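Local coordinates for D-alanyl-D-alanine carboxypeptidase (Streptococcus pneumoniae R6, PDB 1XP4), which probably removes the C-terminal D-alanine from peptidoglycan precursor peptides, as a serine-type D-Ala-D-Ala carboxypeptidase of the peptidase S11 family, at residues R128-L131 with L132-G135. Numbering follows the deposited sequence.
Sequences RAKL and LEWG
K130 lays its aliphatic chain over one face of the W134 indole, one helical turn further on. CG sits above the six-membered ring, 3.5 Å from its centroid and 14° off the ring normal, a CH-pi contact, while CD lies over the same face toward the rim. A lysine suits this place because its methylenes can cover the ring while its ammonium travels on to polar partners. CG stands opposite the backbone N (chi1 180°), and bends at chi2 and chi3 turn the chain back so that NZ passes beyond the indole. There NZ forms a long, weak salt bridge with E133 OE1 at 3.3 Å, and it donates to a water that also takes a weak bond from W134 NE1. The stronger partner of this ammonium is E53 on helix 44-57. L131 CD2 approaches the ring obliquely, 3.8 Å from W134 CE3, an apolar contact that suits a buried leucine; the W134 ring also meets Y49 edge-to-face. The backbone sets these positions: W134 N binds K130 O at 3.1 Å, and E133 N binds A129 O at 3.0 Å. G135 N then turns back to L132 O with positive phi (86°), where a CB would jam against the carbonyl O of W134, a clash glycine avoids. This is a Schellman motif closing helix 120-133, whose last turn packs against helices 44-57 and 170-183.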
loop_
_atom_site.group_PDB
_atom_site.type_symbol
_atom_site.label_atom_id
_atom_site.label_comp_id
_atom_site.label_asym_id
_atom_site.label_seq_id
_atom_site.Cartn_x
_atom_site.Cartn_y
_atom_site.Cartn_z
ATOM N N ARG A 128 -7.993 -13.854 4.892
ATOM C CA ARG A 128 -9.068 -13.409 5.774
ATOM C C ARG A 128 -8.463 -13.118 7.142
ATOM O O ARG A 128 -8.857 -12.174 7.825
ATOM C CB ARG A 128 -10.148 -14.483 5.921
ATOM C CG ARG A 128 -10.978 -14.687 4.686
ATOM C CD ARG A 128 -12.058 -15.731 4.886
ATOM N NE ARG A 128 -12.889 -15.861 3.691
ATOM C CZ ARG A 128 -13.949 -16.660 3.601
ATOM N NH1 ARG A 128 -14.306 -17.400 4.641
ATOM N NH2 ARG A 128 -14.652 -16.721 2.473
ATOM N N ALA A 129 -7.497 -13.940 7.530
ATOM C CA ALA A 129 -6.852 -13.786 8.819
ATOM C C ALA A 129 -5.988 -12.548 8.828
ATOM O O ALA A 129 -6.043 -11.751 9.768
ATOM C CB ALA A 129 -6.016 -15.006 9.133
ATOM N N LYS A 130 -5.188 -12.394 7.775
ATOM C CA LYS A 130 -4.294 -11.252 7.644
ATOM C C LYS A 130 -5.069 -9.936 7.726
ATOM O O LYS A 130 -4.644 -8.998 8.397
ATOM C CB LYS A 130 -3.538 -11.333 6.317
ATOM C CG LYS A 130 -2.576 -10.183 6.080
ATOM C CD LYS A 130 -1.555 -10.040 7.212
ATOM C CE LYS A 130 -0.566 -11.206 7.271
ATOM N NZ LYS A 130 0.529 -10.955 8.263
ATOM N N LEU A 131 -6.205 -9.859 7.044
ATOM C CA LEU A 131 -6.989 -8.639 7.094
ATOM C C LEU A 131 -7.436 -8.349 8.528
ATOM O O LEU A 131 -7.425 -7.197 8.963
ATOM C CB LEU A 131 -8.204 -8.735 6.160
ATOM C CG LEU A 131 -7.943 -8.731 4.646
ATOM C CD1 LEU A 131 -9.271 -8.725 3.905
ATOM C CD2 LEU A 131 -7.138 -7.511 4.247
ATOM N N LEU A 132 -7.822 -9.386 9.266
ATOM C CA LEU A 132 -8.267 -9.196 10.644
ATOM C C LEU A 132 -7.135 -8.678 11.514
ATOM O O LEU A 132 -7.367 -7.942 12.469
ATOM C CB LEU A 132 -8.812 -10.501 11.219
ATOM C CG LEU A 132 -10.161 -10.928 10.642
ATOM C CD1 LEU A 132 -10.579 -12.265 11.220
ATOM C CD2 LEU A 132 -11.197 -9.859 10.949
ATOM N N GLU A 133 -5.911 -9.078 11.189
ATOM C CA GLU A 133 -4.733 -8.624 11.917
ATOM C C GLU A 133 -4.617 -7.117 11.742
ATOM O O GLU A 133 -4.385 -6.374 12.692
ATOM C CB GLU A 133 -3.477 -9.254 11.335
ATOM C CG GLU A 133 -2.908 -10.395 12.107
ATOM C CD GLU A 133 -1.618 -10.875 11.486
ATOM O OE1 GLU A 133 -0.748 -10.022 11.202
ATOM O OE2 GLU A 133 -1.474 -12.099 11.281
ATOM N N TRP A 134 -4.772 -6.683 10.499
ATOM C CA TRP A 134 -4.676 -5.282 10.153
ATOM C C TRP A 134 -5.841 -4.432 10.649
ATOM O O TRP A 134 -5.881 -3.228 10.411
ATOM C CB TRP A 134 -4.534 -5.149 8.638
ATOM C CG TRP A 134 -3.254 -5.734 8.098
ATOM C CD1 TRP A 134 -2.060 -5.837 8.755
ATOM C CD2 TRP A 134 -3.018 -6.199 6.761
ATOM N NE1 TRP A 134 -1.092 -6.326 7.912
ATOM C CE2 TRP A 134 -1.646 -6.552 6.681
ATOM C CE3 TRP A 134 -3.818 -6.334 5.620
ATOM C CZ2 TRP A 134 -1.068 -7.050 5.504
ATOM C CZ3 TRP A 134 -3.243 -6.825 4.452
ATOM C CH2 TRP A 134 -1.879 -7.171 4.402
ATOM N N GLY A 135 -6.792 -5.045 11.336
ATOM C CA GLY A 135 -7.909 -4.273 11.839
ATOM C C GLY A 135 -9.038 -4.089 10.847
ATOM O O GLY A 135 -9.961 -3.311 11.088
HETATM O O HOH W 1 1.398 -8.285 9.399
#